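Local coordinates for protein beta-lactamase (PDB 6NHS) that probably hydrolyses the beta-lactam ring of penicillin-type antibiotics as a class D, serine-type enzyme, at residues T204-V218 and T232-I246. Residues are numbered along the deposited sequence; the frame is centred on the assembly and turned at random.
Sequences TGWAASVTPNIGWFV and TNIDIRNNDDAAARI. With EDO (1,2-ethanediol), chain E.
R245 reaches from helix 239-255 across the bare backbone of G215 and lays its guanidinium between W206 and T204, with CE3 of the indole over one face and T204 CB over the other. Its chain is bent at chi3, and R245 NH2 donates to G205 O at 2.8 Å. That donor stands above the carbonyl plane, while W216 N reaches the same oxygen from the opposite face, so two bonds grip it. R245 NE donates a hydrogen bond to A242 O; this and the NH2 bond, both near the guanidinium plane, hold its rotation, and NH1 meets O2 of an ethanediol whose O1 is held by T204 OG1. W206, its CG anti to the backbone N (chi1 -174°), has I236 CD1 3.9 Å from the centroid of its five-membered ring, only 2° off the normal, a CH-pi contact. W206 NE1 donates to N213 OD1 near the ring plane, and A242 CB touches W206 CZ3 at 3.5 Å. Beneath these groups runs the antiparallel hairpin 213-223/226-236, central to the sheet of the penicillin-recognising serine enzyme fold; on neighbouring strand 198-207, K203, T204 and G205 are consistent with the family's K(T/S)G motif, which in relatives borders the active site. The hairpin's ladder includes G215 N to I234 O, 2.8 Å and nearly straight. On the face carrying I236 and F217, I246 CG1 sits 3.8 Å from the F217 ring centroid, and T204 CG2 meets I246 CD1. On the opposite face, N233 ND2 lies over the W216 indole, 3.3 Å from W216 CZ2, amide and ring planes 85° apart; R54 binds N233 OD1, and W216 NE1 donates to L60 O.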
loop_
_atom_site.group_PDB
_atom_site.type_symbol
_atom_site.label_atom_id
_atom_site.label_comp_id
_atom_site.label_asym_id
_atom_site.label_seq_id
_atom_site.Cartn_x
_atom_site.Cartn_y
_atom_site.Cartn_z
ATOM N N THR A 204 1.670 -1.083 -4.972
ATOM C CA THR A 204 2.895 -0.323 -5.140
ATOM C C THR A 204 2.685 1.135 -4.739
ATOM O O THR A 204 1.557 1.629 -4.625
ATOM C CB THR A 204 3.374 -0.377 -6.590
ATOM O OG1 THR A 204 2.355 0.150 -7.436
ATOM C CG2 THR A 204 3.686 -1.809 -7.015
ATOM N N GLY A 205 3.799 1.823 -4.546
ATOM C CA GLY A 205 3.790 3.248 -4.272
ATOM C C GLY A 205 5.034 3.886 -4.847
ATOM O O GLY A 205 6.069 3.232 -5.014
ATOM N N TRP A 206 4.930 5.177 -5.153
ATOM C CA TRP A 206 6.041 5.911 -5.758
ATOM C C TRP A 206 5.893 7.370 -5.334
ATOM O O TRP A 206 5.102 8.111 -5.925
ATOM C CB TRP A 206 6.032 5.759 -7.275
ATOM C CG TRP A 206 7.211 6.367 -7.998
ATOM C CD1 TRP A 206 8.080 7.314 -7.526
ATOM C CD2 TRP A 206 7.647 6.055 -9.327
ATOM N NE1 TRP A 206 9.022 7.611 -8.484
ATOM C CE2 TRP A 206 8.778 6.850 -9.596
ATOM C CE3 TRP A 206 7.189 5.179 -10.314
ATOM C CZ2 TRP A 206 9.455 6.796 -10.813
ATOM C CZ3 TRP A 206 7.861 5.128 -11.519
ATOM C CH2 TRP A 206 8.985 5.928 -11.757
ATOM N N ALA A 207 6.649 7.767 -4.314
ATOM C CA ALA A 207 6.659 9.148 -3.839
ATOM C C ALA A 207 7.688 9.932 -4.644
ATOM O O ALA A 207 8.894 9.689 -4.527
ATOM C CB ALA A 207 6.977 9.203 -2.347
ATOM N N ALA A 208 7.215 10.880 -5.451
ATOM C CA ALA A 208 8.081 11.643 -6.340
ATOM C C ALA A 208 8.328 13.070 -5.871
ATOM O O ALA A 208 9.059 13.806 -6.540
ATOM C CB ALA A 208 7.494 11.665 -7.756
ATOM N N SER A 209 7.741 13.484 -4.751
ATOM C CA SER A 209 7.937 14.837 -4.248
ATOM C C SER A 209 9.173 14.970 -3.368
ATOM O O SER A 209 9.508 16.088 -2.962
ATOM C CB SER A 209 6.700 15.304 -3.475
ATOM O OG SER A 209 6.457 14.479 -2.353
ATOM N N VAL A 210 9.863 13.869 -3.066
ATOM C CA VAL A 210 11.098 13.903 -2.294
ATOM C C VAL A 210 12.231 13.369 -3.160
ATOM O O VAL A 210 12.012 12.687 -4.163
ATOM C CB VAL A 210 10.992 13.101 -0.979
ATOM C CG1 VAL A 210 10.135 13.851 0.032
ATOM C CG2 VAL A 210 10.417 11.720 -1.248
ATOM N N THR A 211 13.458 13.691 -2.755
ATOM C CA THR A 211 14.661 13.244 -3.456
ATOM C C THR A 211 15.566 12.547 -2.461
ATOM O O THR A 211 15.954 13.155 -1.442
ATOM C CB THR A 211 15.387 14.414 -4.128
ATOM O OG1 THR A 211 14.543 14.991 -5.134
ATOM C CG2 THR A 211 16.671 13.921 -4.781
ATOM N N PRO A 212 15.942 11.273 -2.687
ATOM C CA PRO A 212 15.509 10.483 -3.844
ATOM C C PRO A 212 14.040 10.075 -3.769
ATOM O O PRO A 212 13.462 10.104 -2.682
ATOM C CB PRO A 212 16.414 9.250 -3.776
ATOM C CG PRO A 212 16.720 9.104 -2.337
ATOM C CD PRO A 212 16.845 10.510 -1.811
ATOM N N ASN A 213 13.443 9.730 -4.907
ATOM C CA ASN A 213 12.094 9.186 -4.885
ATOM C C ASN A 213 12.066 7.916 -4.043
ATOM O O ASN A 213 13.069 7.213 -3.906
ATOM C CB ASN A 213 11.608 8.879 -6.303
ATOM C CG ASN A 213 11.375 10.128 -7.137
ATOM O OD1 ASN A 213 10.968 10.033 -8.286
ATOM N ND2 ASN A 213 11.625 11.300 -6.561
ATOM N N ILE A 214 10.904 7.618 -3.471
ATOM C CA ILE A 214 10.728 6.454 -2.611
ATOM C C ILE A 214 9.787 5.479 -3.304
ATOM O O ILE A 214 8.703 5.869 -3.756
ATOM C CB ILE A 214 10.190 6.852 -1.226
ATOM C CG1 ILE A 214 11.179 7.787 -0.525
ATOM C CG2 ILE A 214 9.893 5.613 -0.384
ATOM C CD1 ILE A 214 12.522 7.148 -0.229
ATOM N N GLY A 215 10.197 4.218 -3.384
ATOM C CA GLY A 215 9.383 3.160 -3.964
ATOM C C GLY A 215 8.850 2.237 -2.868
ATOM O O GLY A 215 9.572 1.906 -1.934
ATOM N N TRP A 216 7.595 1.833 -3.013
ATOM C CA TRP A 216 6.962 0.913 -2.080
ATOM C C TRP A 216 6.395 -0.294 -2.818
ATOM O O TRP A 216 5.923 -0.182 -3.953
ATOM C CB TRP A 216 5.780 1.539 -1.351
ATOM C CG TRP A 216 5.991 2.546 -0.275
ATOM C CD1 TRP A 216 5.809 3.895 -0.378
ATOM C CD2 TRP A 216 6.297 2.285 1.096
ATOM N NE1 TRP A 216 6.016 4.495 0.839
ATOM C CE2 TRP A 216 6.319 3.530 1.763
ATOM C CE3 TRP A 216 6.584 1.121 1.824
ATOM C CZ2 TRP A 216 6.619 3.648 3.124
ATOM C CZ3 TRP A 216 6.875 1.239 3.178
ATOM C CH2 TRP A 216 6.894 2.497 3.813
ATOM N N PHE A 217 6.384 -1.437 -2.130
ATOM C CA PHE A 217 5.451 -2.520 -2.438
ATOM C C PHE A 217 5.104 -3.186 -1.114
ATOM O O PHE A 217 5.991 -3.739 -0.452
ATOM C CB PHE A 217 6.049 -3.527 -3.427
ATOM C CG PHE A 217 5.064 -4.567 -3.922
ATOM C CD1 PHE A 217 3.786 -4.202 -4.328
ATOM C CD2 PHE A 217 5.425 -5.906 -3.995
ATOM C CE1 PHE A 217 2.880 -5.155 -4.789
ATOM C CE2 PHE A 217 4.525 -6.867 -4.465
ATOM C CZ PHE A 217 3.254 -6.487 -4.861
ATOM N N VAL A 218 3.836 -3.093 -0.698
ATOM C CA VAL A 218 3.398 -3.648 0.578
ATOM C C VAL A 218 2.185 -4.531 0.330
ATOM O O VAL A 218 1.456 -4.351 -0.648
ATOM C CB VAL A 218 3.067 -2.546 1.621
ATOM C CG1 VAL A 218 4.169 -1.512 1.661
ATOM C CG2 VAL A 218 1.727 -1.881 1.304
ATOM N N THR A 232 8.168 -3.521 1.273
ATOM C CA THR A 232 9.398 -3.207 0.566
ATOM C C THR A 232 9.486 -1.700 0.368
ATOM O O THR A 232 8.497 -1.050 0.012
ATOM C CB THR A 232 9.449 -3.930 -0.789
ATOM O OG1 THR A 232 9.540 -5.345 -0.574
ATOM C CG2 THR A 232 10.651 -3.477 -1.598
ATOM N N ASN A 233 10.671 -1.144 0.605
ATOM C CA ASN A 233 10.883 0.296 0.516
ATOM C C ASN A 233 12.253 0.534 -0.097
ATOM O O ASN A 233 13.253 0.044 0.433
ATOM C CB ASN A 233 10.787 0.946 1.901
ATOM C CG ASN A 233 10.828 2.452 1.841
ATOM O OD1 ASN A 233 11.892 3.047 1.679
ATOM N ND2 ASN A 233 9.662 3.083 1.975
ATOM N N ILE A 234 12.303 1.267 -1.214
ATOM C CA ILE A 234 13.555 1.464 -1.938
ATOM C C ILE A 234 13.718 2.925 -2.338
ATOM O O ILE A 234 12.758 3.697 -2.388
ATOM C CB ILE A 234 13.647 0.580 -3.205
ATOM C CG1 ILE A 234 12.623 1.047 -4.249
ATOM C CG2 ILE A 234 13.441 -0.880 -2.860
ATOM C CD1 ILE A 234 12.855 0.467 -5.645
ATOM N N ASP A 235 14.964 3.288 -2.642
ATOM C CA ASP A 235 15.251 4.521 -3.360
ATOM C C ASP A 235 15.007 4.317 -4.851
ATOM O O ASP A 235 15.414 3.305 -5.427
ATOM C CB ASP A 235 16.705 4.951 -3.151
ATOM C CG ASP A 235 16.998 5.407 -1.732
ATOM O OD1 ASP A 235 16.060 5.521 -0.916
ATOM O OD2 ASP A 235 18.185 5.654 -1.444
ATOM N N ILE A 236 14.357 5.291 -5.483
ATOM C CA ILE A 236 14.191 5.312 -6.934
ATOM C C ILE A 236 14.966 6.512 -7.462
ATOM O O ILE A 236 14.597 7.665 -7.204
ATOM C CB ILE A 236 12.713 5.378 -7.346
ATOM C CG1 ILE A 236 11.993 4.092 -6.946
ATOM C CG2 ILE A 236 12.583 5.615 -8.853
ATOM C CD1 ILE A 236 10.521 4.089 -7.302
ATOM N N ARG A 237 16.048 6.252 -8.197
ATOM C CA ARG A 237 16.852 7.320 -8.774
ATOM C C ARG A 237 16.831 7.334 -10.295
ATOM O O ARG A 237 17.367 8.271 -10.898
ATOM C CB ARG A 237 18.299 7.230 -8.266
ATOM C CG ARG A 237 18.472 7.844 -6.876
ATOM C CD ARG A 237 19.891 7.711 -6.352
ATOM N NE ARG A 237 20.041 6.542 -5.489
ATOM C CZ ARG A 237 19.898 6.566 -4.168
ATOM N NH1 ARG A 237 19.603 7.704 -3.553
ATOM N NH2 ARG A 237 20.052 5.453 -3.460
ATOM N N ASN A 238 16.232 6.326 -10.923
ATOM C CA ASN A 238 15.890 6.363 -12.336
ATOM C C ASN A 238 14.667 5.480 -12.524
ATOM O O ASN A 238 14.267 4.742 -11.620
ATOM C CB ASN A 238 17.058 5.914 -13.223
ATOM C CG ASN A 238 17.586 4.546 -12.848
ATOM O OD1 ASN A 238 16.976 3.524 -13.164
ATOM N ND2 ASN A 238 18.732 4.518 -12.176
ATOM N N ASN A 239 14.062 5.566 -13.710
ATOM C CA ASN A 239 12.809 4.855 -13.943
ATOM C C ASN A 239 12.985 3.343 -13.879
ATOM O O ASN A 239 12.030 2.627 -13.557
ATOM C CB ASN A 239 12.210 5.272 -15.285
ATOM C CG ASN A 239 11.593 6.657 -15.236
ATOM O OD1 ASN A 239 11.621 7.328 -14.202
ATOM N ND2 ASN A 239 11.034 7.096 -16.358
ATOM N N ASP A 240 14.189 2.841 -14.165
ATOM C CA ASP A 240 14.436 1.406 -14.067
ATOM C C ASP A 240 14.392 0.916 -12.627
ATOM O O ASP A 240 14.104 -0.261 -12.387
ATOM C CB ASP A 240 15.779 1.064 -14.707
ATOM C CG ASP A 240 15.810 1.382 -16.192
ATOM O OD1 ASP A 240 15.115 0.687 -16.966
ATOM O OD2 ASP A 240 16.517 2.338 -16.582
ATOM N N ASP A 241 14.668 1.798 -11.660
ATOM C CA ASP A 241 14.558 1.416 -10.256
ATOM C C ASP A 241 13.127 1.055 -9.873
ATOM O O ASP A 241 12.915 0.258 -8.951
ATOM C CB ASP A 241 15.058 2.547 -9.353
ATOM C CG ASP A 241 16.543 2.803 -9.503
ATOM O OD1 ASP A 241 17.261 1.887 -9.960
ATOM O OD2 ASP A 241 16.992 3.918 -9.157
ATOM N N ALA A 242 12.135 1.637 -10.554
ATOM C CA ALA A 242 10.745 1.426 -10.159
ATOM C C ALA A 242 10.337 -0.036 -10.293
ATOM O O ALA A 242 9.613 -0.565 -9.443
ATOM C CB ALA A 242 9.820 2.313 -10.990
ATOM N N ALA A 243 10.792 -0.706 -11.354
ATOM C CA ALA A 243 10.475 -2.119 -11.529
ATOM C C ALA A 243 11.058 -2.982 -10.417
ATOM O O ALA A 243 10.552 -4.084 -10.169
ATOM C CB ALA A 243 10.979 -2.609 -12.889
ATOM N N ALA A 244 12.096 -2.504 -9.728
ATOM C CA ALA A 244 12.698 -3.294 -8.665
ATOM C C ALA A 244 11.801 -3.400 -7.438
ATOM O O ALA A 244 12.033 -4.277 -6.602
ATOM C CB ALA A 244 14.052 -2.702 -8.276
ATOM N N ARG A 245 10.787 -2.535 -7.313
ATOM C CA ARG A 245 9.876 -2.597 -6.170
ATOM C C ARG A 245 9.270 -3.988 -6.021
ATOM O O ARG A 245 9.319 -4.592 -4.944
ATOM C CB ARG A 245 8.761 -1.561 -6.330
ATOM C CG ARG A 245 9.189 -0.118 -6.152
ATOM C CD ARG A 245 8.032 0.806 -6.466
ATOM N NE ARG A 245 7.609 0.688 -7.861
ATOM C CZ ARG A 245 6.580 1.347 -8.379
ATOM N NH1 ARG A 245 6.254 1.189 -9.656
ATOM N NH2 ARG A 245 5.877 2.171 -7.613
ATOM N N ILE A 246 8.695 -4.508 -7.103
ATOM C CA ILE A 246 8.071 -5.824 -7.053
ATOM C C ILE A 246 9.117 -6.926 -7.182
ATOM O O ILE A 246 9.020 -7.968 -6.525
ATOM C CB ILE A 246 6.982 -5.916 -8.138
ATOM C CG1 ILE A 246 5.796 -5.027 -7.746
ATOM C CG2 ILE A 246 6.545 -7.358 -8.367
ATOM C CD1 ILE A 246 4.727 -4.923 -8.780
HETATM C C1 EDO E . 2.772 4.020 -8.252
HETATM O O1 EDO E . 2.446 2.732 -7.727
HETATM C C2 EDO E . 3.768 3.841 -9.391
HETATM O O2 EDO E . 3.498 2.611 -10.070
HETATM O O HOH W 1 15.233 10.535 -7.117
#